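Local coordinates for protein aromatic amino acid aminotransferase I (Candida albicans WO-1, PDB 6HNU) that probably catalyses transfer of the amino group between aromatic L-amino acids and 2-oxoglutarate, using pyridoxal 5'-phosphate as cofactor, at residues 69-74 with 353-358; 262-267 with 370-375; 419-424 with 434-439; 425-430 with 481-486. All coordinates share one frame; numbering follows the deposited sequence. Where two conformers were deposited one is given.

Contact 1: residues 69-74 with 353-358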
loop_
_atom_site.group_PDB
_atom_site.type_symbol
_atom_site.label_atom_id
_atom_site.label_comp_id
_atom_site.label_asym_id
_atom_site.label_seq_id
_atom_site.Cartn_x
_atom_site.Cartn_y
_atom_site.Cartn_z
ATOM N N GLY B 69 26.298 -7.400 22.259
ATOM C CA GLY B 69 27.317 -6.749 21.413
ATOM C C GLY B 69 26.859 -5.388 20.907
ATOM O O GLY B 69 27.663 -4.728 20.230
ATOM N N GLY B 70 25.637 -4.955 21.244
ATOM C CA GLY B 70 25.016 -3.767 20.637
ATOM C C GLY B 70 24.213 -4.162 19.410
ATOM O O GLY B 70 24.556 -5.172 18.768
ATOM N N ILE B 71 23.132 -3.435 19.109
ATOM C CA ILE B 71 22.134 -3.916 18.106
ATOM C C ILE B 71 22.742 -3.852 16.704
ATOM O O ILE B 71 22.255 -4.579 15.818
ATOM C CB ILE B 71 20.796 -3.166 18.211
ATOM C CG1 ILE B 71 20.924 -1.677 17.900
ATOM C CG2 ILE B 71 20.170 -3.423 19.581
ATOM C CD1 ILE B 71 19.601 -0.973 17.642
ATOM N N GLY B 72 23.795 -3.056 16.541
ATOM C CA GLY B 72 24.561 -2.929 15.298
ATOM C C GLY B 72 25.684 -3.950 15.179
ATOM O O GLY B 72 26.397 -3.907 14.151
ATOM N N ALA B 73 25.842 -4.871 16.134
ATOM C CA ALA B 73 26.916 -5.883 16.066
ATOM C C ALA B 73 26.756 -6.728 14.805
ATOM O O ALA B 73 25.644 -7.070 14.410
ATOM C CB ALA B 73 26.924 -6.746 17.307
ATOM N N PRO B 74 27.862 -7.168 14.165
ATOM C CA PRO B 74 27.772 -8.086 13.032
ATOM C C PRO B 74 26.858 -9.282 13.352
ATOM O O PRO B 74 26.922 -9.844 14.440
ATOM C CB PRO B 74 29.236 -8.532 12.796
ATOM C CG PRO B 74 30.060 -7.393 13.361
ATOM C CD PRO B 74 29.262 -6.894 14.551
ATOM N N LEU B 353 11.807 -6.296 23.586
ATOM C CA LEU B 353 12.154 -5.275 24.600
ATOM C C LEU B 353 13.676 -5.102 24.626
ATOM O O LEU B 353 14.110 -3.956 24.717
ATOM C CB LEU B 353 11.585 -5.678 25.955
ATOM C CG LEU B 353 10.080 -5.562 26.095
ATOM C CD1 LEU B 353 9.641 -6.141 27.438
ATOM C CD2 LEU B 353 9.603 -4.117 25.941
ATOM N N ASP B 354 14.468 -6.190 24.587
ATOM C CA ASP B 354 15.938 -6.047 24.588
ATOM C C ASP B 354 16.350 -5.179 23.389
ATOM O O ASP B 354 17.322 -4.365 23.494
ATOM C CB ASP B 354 16.653 -7.396 24.537
ATOM C CG ASP B 354 16.476 -8.312 25.742
ATOM O OD1 ASP B 354 16.339 -7.801 26.853
ATOM O OD2 ASP B 354 16.576 -9.538 25.539
ATOM N N TRP B 355 15.717 -5.417 22.244
ATOM C CA TRP B 355 16.041 -4.683 21.010
ATOM C C TRP B 355 15.744 -3.194 21.216
ATOM O O TRP B 355 16.606 -2.344 20.861
ATOM C CB TRP B 355 15.287 -5.269 19.820
ATOM C CG TRP B 355 15.551 -4.494 18.574
ATOM C CD1 TRP B 355 14.810 -3.471 18.059
ATOM C CD2 TRP B 355 16.684 -4.651 17.731
ATOM N NE1 TRP B 355 15.370 -3.033 16.896
ATOM C CE2 TRP B 355 16.532 -3.718 16.674
ATOM C CE3 TRP B 355 17.769 -5.534 17.708
ATOM C CZ2 TRP B 355 17.434 -3.641 15.616
ATOM C CZ3 TRP B 355 18.663 -5.449 16.660
ATOM C CH2 TRP B 355 18.510 -4.512 15.633
ATOM N N LEU B 356 14.578 -2.877 21.762
ATOM C CA LEU B 356 14.146 -1.467 22.007
ATOM C C LEU B 356 15.051 -0.804 23.055
ATOM O O LEU B 356 15.334 0.407 22.914
ATOM C CB LEU B 356 12.679 -1.470 22.427
ATOM C CG LEU B 356 11.730 -2.115 21.427
ATOM C CD1 LEU B 356 10.328 -2.064 21.983
ATOM C CD2 LEU B 356 11.797 -1.443 20.052
ATOM N N ILE B 357 15.595 -1.568 24.019
ATOM C CA ILE B 357 16.515 -1.013 25.048
ATOM C C ILE B 357 17.885 -0.732 24.407
ATOM O O ILE B 357 18.491 0.309 24.708
ATOM C CB ILE B 357 16.552 -1.992 26.248
ATOM C CG1 ILE B 357 15.255 -1.871 27.048
ATOM C CG2 ILE B 357 17.784 -1.772 27.116
ATOM C CD1 ILE B 357 14.962 -3.073 27.889
ATOM N N GLY B 358 18.330 -1.594 23.501
ATOM C CA GLY B 358 19.543 -1.412 22.689
ATOM C C GLY B 358 19.380 -0.197 21.776
ATOM O O GLY B 358 20.319 0.635 21.680
HETATM O O HOH W 1 22.841 -1.364 21.286
#

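Contact 2: residues 262-267 with 370-375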
loop_
_atom_site.group_PDB
_atom_site.type_symbol
_atom_site.label_atom_id
_atom_site.label_comp_id
_atom_site.label_asym_id
_atom_site.label_seq_id
_atom_site.Cartn_x
_atom_site.Cartn_y
_atom_site.Cartn_z
ATOM N N ALA B 262 30.472 12.335 32.997
ATOM C CA ALA B 262 30.777 11.256 33.970
ATOM C C ALA B 262 29.485 10.595 34.489
ATOM O O ALA B 262 29.557 9.405 34.866
ATOM C CB ALA B 262 31.625 11.796 35.102
ATOM N N ALA B 263 28.348 11.309 34.486
ATOM C CA ALA B 263 27.048 10.828 35.017
ATOM C C ALA B 263 26.298 9.937 34.009
ATOM O O ALA B 263 25.256 9.408 34.377
ATOM C CB ALA B 263 26.204 12.016 35.413
ATOM N N ARG B 264 26.785 9.760 32.784
ATOM C CA ARG B 264 25.935 9.275 31.661
ATOM C C ARG B 264 25.756 7.751 31.724
ATOM O O ARG B 264 24.612 7.297 31.550
ATOM C CB ARG B 264 26.484 9.734 30.310
ATOM C CG ARG B 264 26.202 11.201 30.028
ATOM C CD ARG B 264 26.838 11.698 28.745
ATOM N NE ARG B 264 26.565 13.121 28.581
ATOM C CZ ARG B 264 27.161 13.898 27.687
ATOM N NH1 ARG B 264 26.863 15.184 27.632
ATOM N NH2 ARG B 264 28.098 13.412 26.906
ATOM N N GLU B 265 26.821 6.981 31.960
ATOM C CA GLU B 265 26.714 5.493 32.025
ATOM C C GLU B 265 25.678 5.122 33.093
ATOM O O GLU B 265 24.801 4.257 32.803
ATOM C CB GLU B 265 28.072 4.865 32.331
ATOM C CG GLU B 265 29.105 5.134 31.258
ATOM C CD GLU B 265 29.059 4.206 30.059
ATOM O OE1 GLU B 265 28.270 3.214 30.078
ATOM O OE2 GLU B 265 29.826 4.477 29.112
ATOM N N GLY B 266 25.753 5.795 34.251
ATOM C CA GLY B 266 24.896 5.550 35.428
ATOM C C GLY B 266 23.413 5.742 35.142
ATOM O O GLY B 266 22.610 5.088 35.832
ATOM N N LYS B 267 23.060 6.578 34.151
ATOM C CA LYS B 267 21.653 6.989 33.855
ATOM C C LYS B 267 20.894 5.914 33.068
ATOM O O LYS B 267 19.652 5.972 33.051
ATOM C CB LYS B 267 21.614 8.317 33.083
ATOM C CG LYS B 267 21.314 9.546 33.935
ATOM C CD LYS B 267 20.925 10.773 33.129
ATOM C CE LYS B 267 22.064 11.339 32.304
ATOM N NZ LYS B 267 22.045 10.869 30.892
ATOM N N ALA B 370 26.024 14.742 19.403
ATOM C CA ALA B 370 25.436 15.868 18.645
ATOM C C ALA B 370 25.377 17.115 19.520
ATOM O O ALA B 370 25.898 18.149 19.077
ATOM C CB ALA B 370 24.068 15.504 18.130
ATOM N N ILE B 371 24.756 17.037 20.685
ATOM C CA ILE B 371 24.453 18.209 21.540
ATOM C C ILE B 371 25.737 18.725 22.205
ATOM O O ILE B 371 25.878 19.966 22.351
ATOM C CB ILE B 371 23.372 17.864 22.559
ATOM C CG1 ILE B 371 22.079 17.438 21.851
ATOM C CG2 ILE B 371 23.147 19.019 23.527
ATOM C CD1 ILE B 371 21.545 18.443 20.832
ATOM N N ASP B 372 26.632 17.834 22.619
ATOM C CA ASP B 372 27.999 18.243 23.056
ATOM C C ASP B 372 28.666 19.069 21.940
ATOM O O ASP B 372 29.315 20.083 22.250
ATOM C CB ASP B 372 28.856 17.019 23.386
ATOM C CG ASP B 372 28.511 16.324 24.685
ATOM O OD1 ASP B 372 27.680 16.853 25.440
ATOM O OD2 ASP B 372 29.091 15.245 24.924
ATOM N N ALA B 373 28.546 18.653 20.684
ATOM C CA ALA B 373 29.161 19.379 19.561
ATOM C C ALA B 373 28.436 20.728 19.368
ATOM O O ALA B 373 29.142 21.759 19.237
ATOM C CB ALA B 373 29.233 18.503 18.340
ATOM N N LEU B 374 27.100 20.785 19.451
ATOM C CA LEU B 374 26.363 22.082 19.368
ATOM C C LEU B 374 26.904 23.025 20.455
ATOM O O LEU B 374 27.167 24.217 20.165
ATOM C CB LEU B 374 24.857 21.885 19.561
ATOM C CG LEU B 374 24.080 21.239 18.417
ATOM C CD1 LEU B 374 22.587 21.350 18.712
ATOM C CD2 LEU B 374 24.415 21.851 17.052
ATOM N N ASP B 375 27.020 22.530 21.684
ATOM C CA ASP B 375 27.401 23.355 22.862
ATOM C C ASP B 375 28.792 23.966 22.622
ATOM O O ASP B 375 29.010 25.164 22.949
ATOM C CB ASP B 375 27.386 22.502 24.126
ATOM C CG ASP B 375 27.751 23.260 25.378
ATOM O OD1 ASP B 375 27.198 24.364 25.591
ATOM O OD2 ASP B 375 28.574 22.721 26.134
#

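Contact 3: residues 419-424 with 434-439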
loop_
_atom_site.group_PDB
_atom_site.type_symbol
_atom_site.label_atom_id
_atom_site.label_comp_id
_atom_site.label_asym_id
_atom_site.label_seq_id
_atom_site.Cartn_x
_atom_site.Cartn_y
_atom_site.Cartn_z
ATOM N N ALA B 419 20.885 32.779 3.878
ATOM C CA ALA B 419 22.316 33.153 3.996
ATOM C C ALA B 419 23.051 32.098 4.818
ATOM O O ALA B 419 24.141 31.664 4.422
ATOM C CB ALA B 419 22.479 34.522 4.605
ATOM N N VAL B 420 22.506 31.750 5.974
ATOM C CA VAL B 420 23.170 30.741 6.841
ATOM C C VAL B 420 23.211 29.398 6.122
ATOM O O VAL B 420 24.260 28.761 6.184
ATOM C CB VAL B 420 22.512 30.659 8.227
ATOM C CG1 VAL B 420 22.998 29.440 9.007
ATOM C CG2 VAL B 420 22.752 31.938 8.998
ATOM N N HIS B 421 22.121 28.989 5.462
ATOM C CA HIS B 421 22.057 27.726 4.662
ATOM C C HIS B 421 23.140 27.727 3.585
ATOM O O HIS B 421 23.895 26.753 3.527
ATOM C CB HIS B 421 20.669 27.533 4.038
ATOM C CG HIS B 421 20.436 26.231 3.345
ATOM N ND1 HIS B 421 20.619 25.020 3.978
ATOM C CD2 HIS B 421 19.911 25.955 2.126
ATOM C CE1 HIS B 421 20.281 24.053 3.144
ATOM N NE2 HIS B 421 19.830 24.597 2.014
ATOM N N GLU B 422 23.243 28.797 2.793
ATOM C CA GLU B 422 24.275 28.906 1.722
ATOM C C GLU B 422 25.683 28.828 2.340
ATOM O O GLU B 422 26.545 28.086 1.811
ATOM C CB GLU B 422 24.060 30.203 0.922
ATOM C CG GLU B 422 22.751 30.243 0.129
ATOM C CD GLU B 422 22.390 31.620 -0.422
ATOM O OE1 GLU B 422 23.320 32.476 -0.477
ATOM O OE2 GLU B 422 21.191 31.843 -0.800
ATOM N N GLN B 423 25.907 29.542 3.446
ATOM C CA GLN B 423 27.233 29.590 4.125
ATOM C C GLN B 423 27.599 28.189 4.660
ATOM O O GLN B 423 28.718 27.743 4.413
ATOM C CB GLN B 423 27.240 30.649 5.230
ATOM C CG GLN B 423 28.606 30.783 5.905
ATOM C CD GLN B 423 29.636 31.492 5.058
ATOM O OE1 GLN B 423 30.752 31.023 4.883
ATOM N NE2 GLN B 423 29.265 32.645 4.518
ATOM N N ALA B 424 26.683 27.521 5.359
ATOM C CA ALA B 424 26.836 26.116 5.818
ATOM C C ALA B 424 27.320 25.255 4.657
ATOM O O ALA B 424 28.330 24.533 4.834
ATOM C CB ALA B 424 25.516 25.599 6.367
ATOM N N GLY B 434 14.402 25.317 8.720
ATOM C CA GLY B 434 13.156 25.162 9.474
ATOM C C GLY B 434 11.963 25.668 8.712
ATOM O O GLY B 434 10.887 25.105 8.902
ATOM N N SER B 435 12.090 26.749 7.927
ATOM C CA SER B 435 10.889 27.385 7.311
ATOM C C SER B 435 10.254 26.402 6.303
ATOM O O SER B 435 9.073 26.507 6.041
ATOM C CB SER B 435 11.263 28.692 6.643
ATOM O OG SER B 435 12.127 28.452 5.545
ATOM N N TRP B 436 11.025 25.466 5.779
ATOM C CA TRP B 436 10.554 24.454 4.795
ATOM C C TRP B 436 9.492 23.562 5.437
ATOM O O TRP B 436 8.739 22.972 4.677
ATOM C CB TRP B 436 11.709 23.631 4.237
ATOM C CG TRP B 436 12.729 24.416 3.464
ATOM C CD1 TRP B 436 12.823 25.773 3.350
ATOM C CD2 TRP B 436 13.871 23.882 2.775
ATOM N NE1 TRP B 436 13.943 26.115 2.636
ATOM C CE2 TRP B 436 14.581 24.969 2.238
ATOM C CE3 TRP B 436 14.353 22.586 2.552
ATOM C CZ2 TRP B 436 15.737 24.799 1.478
ATOM C CZ3 TRP B 436 15.483 22.417 1.780
ATOM C CH2 TRP B 436 16.183 23.513 1.279
ATOM N N PHE B 437 9.397 23.514 6.775
ATOM C CA PHE B 437 8.451 22.617 7.494
ATOM C C PHE B 437 7.251 23.404 7.973
ATOM O O PHE B 437 6.382 22.843 8.670
ATOM C CB PHE B 437 9.121 21.909 8.666
ATOM C CG PHE B 437 10.338 21.135 8.289
ATOM C CD1 PHE B 437 11.601 21.707 8.285
ATOM C CD2 PHE B 437 10.228 19.798 7.955
ATOM C CE1 PHE B 437 12.714 20.945 8.005
ATOM C CE2 PHE B 437 11.349 19.033 7.684
ATOM C CZ PHE B 437 12.587 19.619 7.654
ATOM N N LYS B 438 7.183 24.686 7.650
ATOM C CA LYS B 438 6.075 25.513 8.167
ATOM C C LYS B 438 4.749 25.062 7.543
ATOM O O LYS B 438 4.693 25.045 6.337
ATOM C CB LYS B 438 6.328 26.991 7.844
ATOM C CG LYS B 438 5.306 27.941 8.448
ATOM C CD LYS B 438 5.507 28.154 9.930
ATOM C CE LYS B 438 4.229 28.134 10.732
ATOM N NZ LYS B 438 3.151 28.934 10.106
ATOM N N ALA B 439 3.694 24.866 8.334
ATOM C CA ALA B 439 2.360 24.477 7.866
ATOM C C ALA B 439 1.555 25.758 7.677
ATOM O O ALA B 439 1.646 26.655 8.542
ATOM C CB ALA B 439 1.681 23.545 8.833
#

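Contact 4: residues 425-430 with 481-486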
loop_
_atom_site.group_PDB
_atom_site.type_symbol
_atom_site.label_atom_id
_atom_site.label_comp_id
_atom_site.label_asym_id
_atom_site.label_seq_id
_atom_site.Cartn_x
_atom_site.Cartn_y
_atom_site.Cartn_z
ATOM N N ILE B 425 26.622 25.302 3.522
ATOM C CA ILE B 425 26.957 24.460 2.345
ATOM C C ILE B 425 28.377 24.825 1.887
ATOM O O ILE B 425 29.182 23.916 1.658
ATOM C CB ILE B 425 25.914 24.599 1.217
ATOM C CG1 ILE B 425 24.623 23.853 1.560
ATOM C CG2 ILE B 425 26.478 24.100 -0.097
ATOM C CD1 ILE B 425 23.391 24.459 0.962
ATOM N N LYS B 426 28.683 26.117 1.801
ATOM C CA LYS B 426 30.048 26.573 1.429
ATOM C C LYS B 426 31.078 26.033 2.456
ATOM O O LYS B 426 32.168 25.687 2.051
ATOM C CB LYS B 426 30.051 28.096 1.308
ATOM C CG LYS B 426 31.370 28.706 0.849
ATOM C CD LYS B 426 31.436 30.206 1.001
ATOM C CE LYS B 426 32.806 30.777 0.683
ATOM N NZ LYS B 426 33.138 31.878 1.612
ATOM N N GLN B 427 30.748 25.955 3.743
ATOM C CA GLN B 427 31.660 25.415 4.785
ATOM C C GLN B 427 31.711 23.879 4.741
ATOM O O GLN B 427 32.532 23.330 5.490
ATOM C CB GLN B 427 31.232 25.882 6.177
ATOM C CG GLN B 427 31.325 27.392 6.407
ATOM C CD GLN B 427 32.717 27.969 6.282
ATOM O OE1 GLN B 427 33.713 27.331 6.618
ATOM N NE2 GLN B 427 32.786 29.211 5.820
ATOM N N GLY B 428 30.867 23.213 3.936
ATOM C CA GLY B 428 30.858 21.742 3.757
ATOM C C GLY B 428 29.906 20.993 4.703
ATOM O O GLY B 428 30.210 19.823 5.058
ATOM N N CYS B 429 28.766 21.571 5.087
ATOM C CA CYS B 429 27.751 20.869 5.929
ATOM C C CYS B 429 26.350 21.312 5.510
ATOM O O CYS B 429 26.168 22.505 5.132
ATOM C CB CYS B 429 27.984 21.215 7.402
ATOM S SG CYS B 429 26.714 20.684 8.593
ATOM N N LEU B 430 25.390 20.397 5.588
ATOM C CA LEU B 430 23.998 20.721 5.219
ATOM C C LEU B 430 23.029 20.307 6.331
ATOM O O LEU B 430 23.053 19.130 6.780
ATOM C CB LEU B 430 23.687 20.039 3.891
ATOM C CG LEU B 430 22.354 20.481 3.307
ATOM C CD1 LEU B 430 22.443 20.661 1.807
ATOM C CD2 LEU B 430 21.260 19.493 3.696
ATOM N N PHE B 481 29.312 23.932 10.813
ATOM C CA PHE B 481 28.053 24.703 10.951
ATOM C C PHE B 481 28.298 25.881 11.893
ATOM O O PHE B 481 27.827 26.998 11.630
ATOM C CB PHE B 481 26.894 23.844 11.462
ATOM C CG PHE B 481 25.575 24.562 11.439
ATOM C CD1 PHE B 481 24.916 24.804 10.245
ATOM C CD2 PHE B 481 25.023 25.069 12.598
ATOM C CE1 PHE B 481 23.710 25.486 10.225
ATOM C CE2 PHE B 481 23.826 25.767 12.573
ATOM C CZ PHE B 481 23.175 25.973 11.386
ATOM N N GLY B 482 29.007 25.627 12.986
ATOM C CA GLY B 482 29.439 26.682 13.917
ATOM C C GLY B 482 30.208 27.776 13.172
ATOM O O GLY B 482 29.891 28.957 13.400
ATOM N N LYS B 483 31.144 27.399 12.307
ATOM C CA LYS B 483 31.958 28.353 11.489
ATOM C C LYS B 483 31.028 29.199 10.614
ATOM O O LYS B 483 31.260 30.419 10.474
ATOM C CB LYS B 483 32.849 27.659 10.460
ATOM C CG LYS B 483 34.147 27.048 10.943
ATOM C CD LYS B 483 35.132 26.891 9.789
ATOM C CE LYS B 483 35.771 25.522 9.713
ATOM N NZ LYS B 483 36.802 25.332 10.764
ATOM N N ALA B 484 30.050 28.540 9.980
ATOM C CA ALA B 484 29.114 29.180 9.039
ATOM C C ALA B 484 28.299 30.219 9.808
ATOM O O ALA B 484 28.150 31.372 9.295
ATOM C CB ALA B 484 28.272 28.125 8.349
ATOM N N VAL B 485 27.868 29.898 11.032
ATOM C CA VAL B 485 27.084 30.855 11.865
ATOM C C VAL B 485 28.026 32.000 12.278
ATOM O O VAL B 485 27.581 33.163 12.217
ATOM C CB VAL B 485 26.401 30.202 13.083
ATOM C CG1 VAL B 485 25.711 31.232 13.983
ATOM C CG2 VAL B 485 25.381 29.165 12.637
ATOM N N ARG B 486 29.274 31.682 12.638
ATOM C CA ARG B 486 30.280 32.713 13.051
ATOM C C ARG B 486 30.570 33.650 11.855
ATOM O O ARG B 486 30.499 34.879 12.046
ATOM C CB ARG B 486 31.537 32.046 13.639
ATOM C CG ARG B 486 31.906 32.544 15.039
ATOM C CD ARG B 486 32.749 31.608 15.910
ATOM N NE ARG B 486 33.506 30.721 15.047
ATOM C CZ ARG B 486 33.459 29.388 15.070
ATOM N NH1 ARG B 486 32.735 28.752 15.986
ATOM N NH2 ARG B 486 34.186 28.702 14.198
#

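Contact 1: residues 69-74 with 353-358
I71 lies over the indole of W355 in a buried CH-pi contact, where the type I beta turn G70-A73, in the loop between strands 57-62 and 81-86, rests on the long helix 334-377. The turn is closed by A73 N bonding to G70 O at 2.9 Å and presents I71, its second residue, to the helix. I71 CB stands 3.8 Å from the centroid of the six-membered ring of W355 and 25° off the ring normal. The two side chains cross at about a right angle, and the branches of I71 lie over different parts of the indole: CG2 reaches W355 CE3 toward the rim of the ring, while CD1 approaches W355 CZ2 at 4.0 Å. With its CG anti to the backbone N (chi1 177°), W355 swings its ring round from the flank of the helix toward the turn.

The same I71 CG2 also packs on bare backbone, 3.8 Å from G358 CA, an approach eased by the glycine. Outside the two segments, W355 NE1 bonds to V301 O, the ring of F67 meets the indole edge-to-face, and Y52 of the second subunit packs on both I71 and W355. The polar link between the segments is a single water, which accepts from I71 N at 3.0 Å and donates to G358 O at 3.2 Å.

Contact 2: residues 262-267 with 370-375
R264 and D372 are joined by a bidentate salt bridge, with the guanidinium meeting the carboxylate end-on. R264 NH1 gives a hydrogen to D372 OD1 at 2.9 Å and R264 NH2 one to D372 OD2, also at 2.9 Å. Both bonds are nearly straight, at 164° and 170°. Each carboxylate oxygen uses its syn lone pair, and the two groups are almost coplanar, their planes 21° apart, so the paired bonds hold both of them against rotation. The arginine spans the gap by reach: its chain is extended from CG to NE, bridging backbones whose nearest CA atoms, those of R264 and D372, are 12.6 Å apart.

Further hydrogen bonds hold the pair from outside. Y257 OH bonds to D372 OD1, and R264 NH1 also bonds to T258 O, so one loop supports both charges. K261 is a long, weak second ion partner of D372 OD2.

The bridge ties the short, weakly bonded helix at 264-267 to the surface side of helix 334-377. That helix turns I371 and L374 onto F394 of strand 393-399, while A370 and A373 pack on L474 and L478 of helix 471-489.

Contact 3: residues 419-424 with 434-439
H421 and W436 touch by their outer ends alone, a thin contact at the surface between helix 413-426 and the 3-10 turn that follows strand 429-433. The nearest approach is H421 NE2 to W436 CH2, 3.9 Å, with W436 CZ2 a little farther from the same nitrogen. The rings meet obliquely: the planes stand 78° apart and the imidazole and six-membered ring centroids are separated by 5.5 Å. H421 has CG anti to its own main-chain nitrogen (chi1 -173°), which sends the imidazole out from the helix toward the tryptophan. The two segments bury just 58 Å² between them.

The packing is denser behind H421 and around F437 than between the two rings. H421 lies against L430 and P433 of strand 429-433 and against F462 of strand 459-465, so the helix covers a face of the antiparallel sheet in the C-terminal small domain of this fold-type I aminotransferase. I31 of the second subunit packs on both H421 and W436. Within the 3-10 turn, F437 N bonds to G434 O at 3.0 Å, and the F437 ring, buried against N218, P219 and R463, has G434 CA in its plane at the edge. N218 binds pyridoxal phosphate, whereas the W436 side chain stays about 14 Å from the cofactor and about 11 Å from bound phenylalanine. Toward solvent the helix carries E422. At the far end of the other segment, K438 NZ curls round to the carbonyl of the next residue, A439 O, at 3.1 Å, tilted 24° from the carbonyl plane.

Contact 4: residues 425-430 with 481-486
Q427 folds back at chi2 (-61°), setting its CG against A484 and its amide beside K483, both on helix 471-489. Its CG lies anti to the carbonyl carbon (chi1 -64°), which points the chain at helix 471-489. Q427 CG packs on A484 CB at 3.7 Å, a close apolar touch where the small alanine allows the backbones to draw near: the CA atoms of Q427 and A484 are 6.2 Å apart. Q427 OE1 lies alongside the aliphatic part of the lysine, 3.5 Å from K483 CD, and the two side chains cross at about a right angle. K483 bends at its last two torsions and carries its ammonium end away. The other arm of the amide, Q427 NE2, is hydrogen-bonded one turn back to Q423 OE1, which fixes how the amide is turned.

Farther in, C429 faces the base of F481, with SG and CB at 4.3 Å; the cysteine has two conformers, so this looser touch is less certain. The F481 ring meets F462 edge-to-face.

Between these two touches the chain turns at G428, whose positive phi ends helix 413-426 in a Schellman motif. C429 and L430 then start an edge strand, 429-433, of the four-stranded antiparallel sheet within this chain and pair in parallel with a strand of the second subunit. The arrangement is an alpha-to-beta connection in the small domain, with helix 471-489 packed along it.

In the fold
Contacts 1 and 2 share helix 334-377, about 20 Å apart between centres, and their segments alternate along the chain; one lies beside the subunit interface, the other at the surface of the chain. Contacts 3 and 4 come later in sequence and sit in the small domain, about 13 Å apart between centres. They share helix 413-426, their segments also alternate, and they touch directly, with A424 O probably bonded to C429 N. Contact 4 approaches contact 2 to about 6 Å at the nearest atoms, where helices 334-377 and 471-489 adjoin. Contacts 1, 3 and 4 all meet the second subunit, so the long helix and the small domain both take part in the dimer.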